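Local coordinates for protein yciO (Escherichia coli, PDB 1K7J) that is of unknown function but, as a member of the SUA5 family, may bind double-stranded RNA, at residues A20-Y32 and G41-I53. Residues are numbered along the deposited sequence; the frame is centred on the assembly and turned at random.
Sequences AVEIVRKGGVIVY and GCKIEDKNAMERI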
loop_
_atom_site.group_PDB
_atom_site.type_symbol
_atom_site.label_atom_id
_atom_site.label_comp_id
_atom_site.label_asym_id
_atom_site.label_seq_id
_atom_site.Cartn_x
_atom_site.Cartn_y
_atom_site.Cartn_z
ATOM N N ALA A 20 -1.170 -13.450 -10.014
ATOM C CA ALA A 20 -0.539 -12.210 -9.576
ATOM C C ALA A 20 0.270 -12.468 -8.308
ATOM O O ALA A 20 1.402 -12.006 -8.175
ATOM C CB ALA A 20 -1.600 -11.143 -9.314
ATOM N N VAL A 21 -0.317 -13.214 -7.379
ATOM C CA VAL A 21 0.360 -13.526 -6.126
ATOM C C VAL A 21 1.604 -14.383 -6.369
ATOM O O VAL A 21 2.612 -14.233 -5.678
ATOM C CB VAL A 21 -0.602 -14.238 -5.144
ATOM C CG1 VAL A 21 0.175 -14.825 -3.970
ATOM C CG2 VAL A 21 -1.633 -13.242 -4.628
ATOM N N GLU A 22 1.546 -15.276 -7.351
ATOM C CA GLU A 22 2.708 -16.108 -7.632
ATOM C C GLU A 22 3.850 -15.233 -8.145
ATOM O O GLU A 22 5.019 -15.489 -7.854
ATOM C CB GLU A 22 2.367 -17.194 -8.655
ATOM C CG GLU A 22 3.476 -18.219 -8.825
ATOM C CD GLU A 22 4.018 -18.723 -7.494
ATOM O OE1 GLU A 22 3.224 -19.250 -6.681
ATOM O OE2 GLU A 22 5.241 -18.589 -7.258
ATOM N N ILE A 23 3.509 -14.199 -8.906
ATOM C CA ILE A 23 4.514 -13.278 -9.420
ATOM C C ILE A 23 5.149 -12.551 -8.233
ATOM O O ILE A 23 6.367 -12.365 -8.184
ATOM C CB ILE A 23 3.879 -12.266 -10.403
ATOM C CG1 ILE A 23 3.521 -12.992 -11.706
ATOM C CG2 ILE A 23 4.832 -11.101 -10.660
ATOM C CD1 ILE A 23 2.633 -12.197 -12.652
ATOM N N VAL A 24 4.323 -12.150 -7.270
ATOM C CA VAL A 24 4.823 -11.470 -6.079
ATOM C C VAL A 24 5.737 -12.401 -5.273
ATOM O O VAL A 24 6.808 -11.996 -4.824
ATOM C CB VAL A 24 3.653 -10.994 -5.175
ATOM C CG1 VAL A 24 4.183 -10.507 -3.819
ATOM C CG2 VAL A 24 2.893 -9.877 -5.869
ATOM N N ARG A 25 5.316 -13.652 -5.103
ATOM C CA ARG A 25 6.106 -14.616 -4.341
ATOM C C ARG A 25 7.469 -14.886 -4.966
ATOM O O ARG A 25 8.427 -15.205 -4.262
ATOM C CB ARG A 25 5.323 -15.926 -4.174
ATOM C CG ARG A 25 4.259 -15.834 -3.087
ATOM C CD ARG A 25 3.329 -17.039 -3.053
ATOM N NE ARG A 25 2.422 -16.959 -1.908
ATOM C CZ ARG A 25 1.296 -17.657 -1.784
ATOM N NH1 ARG A 25 0.918 -18.498 -2.738
ATOM N NH2 ARG A 25 0.550 -17.517 -0.695
ATOM N N LYS A 26 7.560 -14.742 -6.283
ATOM C CA LYS A 26 8.818 -14.969 -6.984
ATOM C C LYS A 26 9.716 -13.736 -6.974
ATOM O O LYS A 26 10.768 -13.724 -7.612
ATOM C CB LYS A 26 8.550 -15.411 -8.423
ATOM C CG LYS A 26 7.937 -16.798 -8.532
ATOM C CD LYS A 26 7.690 -17.175 -9.981
ATOM C CE LYS A 26 7.166 -18.597 -10.103
ATOM N NZ LYS A 26 8.155 -19.593 -9.596
ATOM N N GLY A 27 9.294 -12.700 -6.254
ATOM C CA GLY A 27 10.092 -11.487 -6.163
ATOM C C GLY A 27 9.772 -10.403 -7.173
ATOM O O GLY A 27 10.574 -9.489 -7.382
ATOM N N GLY A 28 8.604 -10.486 -7.798
ATOM C CA GLY A 28 8.233 -9.487 -8.783
ATOM C C GLY A 28 7.637 -8.222 -8.194
ATOM O O GLY A 28 7.182 -8.203 -7.046
ATOM N N VAL A 29 7.653 -7.156 -8.984
ATOM C CA VAL A 29 7.088 -5.876 -8.575
ATOM C C VAL A 29 5.810 -5.702 -9.382
ATOM O O VAL A 29 5.822 -5.818 -10.610
ATOM C CB VAL A 29 8.045 -4.709 -8.885
ATOM C CG1 VAL A 29 7.330 -3.383 -8.691
ATOM C CG2 VAL A 29 9.264 -4.786 -7.980
ATOM N N ILE A 30 4.704 -5.429 -8.698
ATOM C CA ILE A 30 3.437 -5.265 -9.392
ATOM C C ILE A 30 2.755 -3.942 -9.093
ATOM O O ILE A 30 3.070 -3.264 -8.115
ATOM C CB ILE A 30 2.438 -6.392 -9.025
ATOM C CG1 ILE A 30 1.888 -6.171 -7.610
ATOM C CG2 ILE A 30 3.129 -7.750 -9.109
ATOM C CD1 ILE A 30 0.778 -7.136 -7.230
ATOM N N VAL A 31 1.827 -3.578 -9.970
ATOM C CA VAL A 31 1.028 -2.378 -9.803
ATOM C C VAL A 31 -0.377 -2.935 -9.628
ATOM O O VAL A 31 -0.839 -3.741 -10.439
ATOM C CB VAL A 31 1.067 -1.468 -11.049
ATOM C CG1 VAL A 31 0.025 -0.358 -10.916
ATOM C CG2 VAL A 31 2.457 -0.860 -11.200
ATOM N N TYR A 32 -1.047 -2.536 -8.557
ATOM C CA TYR A 32 -2.394 -3.027 -8.310
ATOM C C TYR A 32 -3.309 -1.923 -7.806
ATOM O O TYR A 32 -2.860 -0.948 -7.210
ATOM C CB TYR A 32 -2.368 -4.187 -7.308
ATOM C CG TYR A 32 -1.889 -3.831 -5.919
ATOM C CD1 TYR A 32 -0.533 -3.646 -5.646
ATOM C CD2 TYR A 32 -2.793 -3.719 -4.864
ATOM C CE1 TYR A 32 -0.089 -3.361 -4.347
ATOM C CE2 TYR A 32 -2.362 -3.436 -3.570
ATOM C CZ TYR A 32 -1.012 -3.262 -3.317
ATOM O OH TYR A 32 -0.587 -3.016 -2.026
ATOM N N GLY A 41 3.575 -2.832 -5.383
ATOM C CA GLY A 41 3.681 -3.844 -4.354
ATOM C C GLY A 41 4.679 -4.945 -4.651
ATOM O O GLY A 41 4.993 -5.229 -5.805
ATOM N N CYS A 42 5.189 -5.554 -3.588
ATOM C CA CYS A 42 6.126 -6.668 -3.696
ATOM C C CYS A 42 6.134 -7.371 -2.346
ATOM O O CYS A 42 5.505 -6.896 -1.395
ATOM C CB CYS A 42 7.532 -6.176 -4.054
ATOM S SG CYS A 42 8.404 -5.282 -2.741
ATOM N N LYS A 43 6.821 -8.505 -2.248
ATOM C CA LYS A 43 6.846 -9.209 -0.973
ATOM C C LYS A 43 7.800 -8.499 -0.022
ATOM O O LYS A 43 8.773 -7.880 -0.455
ATOM C CB LYS A 43 7.243 -10.677 -1.157
ATOM C CG LYS A 43 8.627 -10.924 -1.711
ATOM C CD LYS A 43 8.837 -12.426 -1.845
ATOM C CE LYS A 43 10.212 -12.777 -2.363
ATOM N NZ LYS A 43 10.363 -14.262 -2.416
ATOM N N ILE A 44 7.510 -8.573 1.272
ATOM C CA ILE A 44 8.337 -7.900 2.266
ATOM C C ILE A 44 9.735 -8.485 2.392
ATOM O O ILE A 44 10.649 -7.810 2.865
ATOM C CB ILE A 44 7.672 -7.920 3.663
ATOM C CG1 ILE A 44 7.498 -9.358 4.148
ATOM C CG2 ILE A 44 6.321 -7.224 3.604
ATOM C CD1 ILE A 44 6.964 -9.458 5.570
ATOM N N GLU A 45 9.906 -9.728 1.949
ATOM C CA GLU A 45 11.195 -10.410 2.050
ATOM C C GLU A 45 12.226 -10.121 0.956
ATOM O O GLU A 45 13.397 -10.481 1.103
ATOM C CB GLU A 45 10.974 -11.926 2.112
ATOM C CG GLU A 45 10.103 -12.409 3.267
ATOM C CD GLU A 45 8.605 -12.346 2.974
ATOM O OE1 GLU A 45 8.214 -11.920 1.866
ATOM O OE2 GLU A 45 7.816 -12.734 3.861
ATOM N N ASP A 46 11.809 -9.476 -0.128
ATOM C CA ASP A 46 12.710 -9.206 -1.249
ATOM C C ASP A 46 13.308 -7.800 -1.274
ATOM O O ASP A 46 12.615 -6.825 -1.561
ATOM C CB ASP A 46 11.968 -9.468 -2.562
ATOM C CG ASP A 46 12.907 -9.648 -3.738
ATOM O OD1 ASP A 46 13.665 -8.709 -4.049
ATOM O OD2 ASP A 46 12.882 -10.738 -4.349
ATOM N N LYS A 47 14.605 -7.701 -0.999
ATOM C CA LYS A 47 15.276 -6.406 -0.994
ATOM C C LYS A 47 15.389 -5.781 -2.385
ATOM O O LYS A 47 15.268 -4.563 -2.533
ATOM C CB LYS A 47 16.671 -6.529 -0.376
ATOM C CG LYS A 47 17.458 -5.227 -0.413
ATOM C CD LYS A 47 18.819 -5.362 0.251
ATOM C CE LYS A 47 19.637 -4.093 0.062
ATOM N NZ LYS A 47 18.934 -2.889 0.589
ATOM N N ASN A 48 15.626 -6.603 -3.404
ATOM C CA ASN A 48 15.744 -6.080 -4.762
ATOM C C ASN A 48 14.439 -5.442 -5.233
ATOM O O ASN A 48 14.452 -4.396 -5.881
ATOM C CB ASN A 48 16.163 -7.184 -5.738
ATOM C CG ASN A 48 17.582 -7.661 -5.501
ATOM O OD1 ASN A 48 18.495 -6.855 -5.319
ATOM N ND2 ASN A 48 17.776 -8.973 -5.511
ATOM N N ALA A 49 13.313 -6.073 -4.911
ATOM C CA ALA A 49 12.015 -5.534 -5.302
ATOM C C ALA A 49 11.771 -4.225 -4.558
ATOM O O ALA A 49 11.233 -3.273 -5.121
ATOM C CB ALA A 49 10.907 -6.538 -4.990
HETATM N N MSE A 50 12.161 -4.188 -3.287
HETATM C CA MSE A 50 12.005 -2.980 -2.480
HETATM C C MSE A 50 12.715 -1.824 -3.173
HETATM O O MSE A 50 12.145 -0.748 -3.375
HETATM C CB MSE A 50 12.621 -3.179 -1.091
HETATM C CG MSE A 50 12.767 -1.884 -0.290
HETATM SE SE MSE A 50 14.068 -1.990 1.138
HETATM C CE MSE A 50 15.665 -1.740 0.078
ATOM N N GLU A 51 13.972 -2.060 -3.540
ATOM C CA GLU A 51 14.784 -1.048 -4.199
ATOM C C GLU A 51 14.129 -0.547 -5.483
ATOM O O GLU A 51 14.115 0.654 -5.756
ATOM C CB GLU A 51 16.171 -1.614 -4.499
ATOM C CG GLU A 51 17.163 -0.583 -5.009
ATOM C CD GLU A 51 17.231 0.649 -4.123
ATOM O OE1 GLU A 51 17.238 0.495 -2.882
ATOM O OE2 GLU A 51 17.284 1.773 -4.670
ATOM N N ARG A 52 13.581 -1.469 -6.269
ATOM C CA ARG A 52 12.919 -1.104 -7.513
ATOM C C ARG A 52 11.734 -0.182 -7.255
ATOM O O ARG A 52 11.513 0.779 -7.990
ATOM C CB ARG A 52 12.448 -2.361 -8.248
ATOM C CG ARG A 52 13.582 -3.189 -8.833
ATOM C CD ARG A 52 13.061 -4.482 -9.429
ATOM N NE ARG A 52 12.136 -4.246 -10.534
ATOM C CZ ARG A 52 11.337 -5.179 -11.043
ATOM N NH1 ARG A 52 11.348 -6.408 -10.544
ATOM N NH2 ARG A 52 10.525 -4.883 -12.050
ATOM N N ILE A 53 10.968 -0.481 -6.209
ATOM C CA ILE A 53 9.816 0.343 -5.865
ATOM C C ILE A 53 10.271 1.728 -5.404
ATOM O O ILE A 53 9.682 2.737 -5.789
ATOM C CB ILE A 53 8.968 -0.329 -4.760
ATOM C CG1 ILE A 53 8.210 -1.524 -5.352
ATOM C CG2 ILE A 53 8.004 0.679 -4.148
ATOM C CD1 ILE A 53 7.378 -2.293 -4.346
HETATM O O HOH W 1 7.862 -9.478 -4.713
HETATM O O HOH W 2 12.596 -7.702 -8.216
HETATM O O HOH W 3 13.347 -9.778 -6.807
#
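Lys43 lays its side chain along the end of helix 14-25 and donates from NZ to Arg25 O at 2.8 Å, the nitrogen tilted 34° from the carbonyl plane. With CG between the backbone N and the carbonyl carbon (chi1 63°), its extended chain carries Lys43 CD past Val24 O at 3.6 Å. With an alanine in place of Lys43, Arg25 O is likely to lose its ammonium donor and Val24 O the methylenes beyond CB. Deeper in, Val29 carries the apolar contact with helix 47-57. Val29 CG1 meets Ile53 CG1 at 3.9 Å, while Val29 CG2 touches Ala49 CB at 3.8 Å and rests over one face of the Arg52 guanidinium, 3.6 Å above its plane and offset toward the rim. Arg52 NH1 forms a salt bridge with Asp169, NH2 donates to Gln167 O, and Asp169 OD2 also accepts from Val29 N.

Ile30 and Gly41 form an antiparallel hydrogen-bonded pair: Ile30 N to Gly41 O is nearly straight (174°, 2.9 Å), and Gly41 N returns a bond to Ile30 O. Tyr32 CE1 lies 3.8 Å from Gly41 CA, the ring edge turned to this glycine, leaving little room for a CB.

One water bridges Val24 O, Gly28 O and Lys43 N; two others link Gly27 O to Arg52 NH1 and to Asp46 OD2. Asp46 also N-caps its helix, accepting from Ala49 N at OD1 from above the carboxylate plane. Gly27, its CA 3.4 Å from Asp46 OD2, has positive phi as the C-prime residue of the Schellman motif (Gly28 N to Ile23 O, Gly27 N to Val24 O) that ends helix 14-25. A Schellman-ended helix and an N-capped one thus flank the beta hairpin of strands 30-34 and 37-43 in this YrdC-like domain.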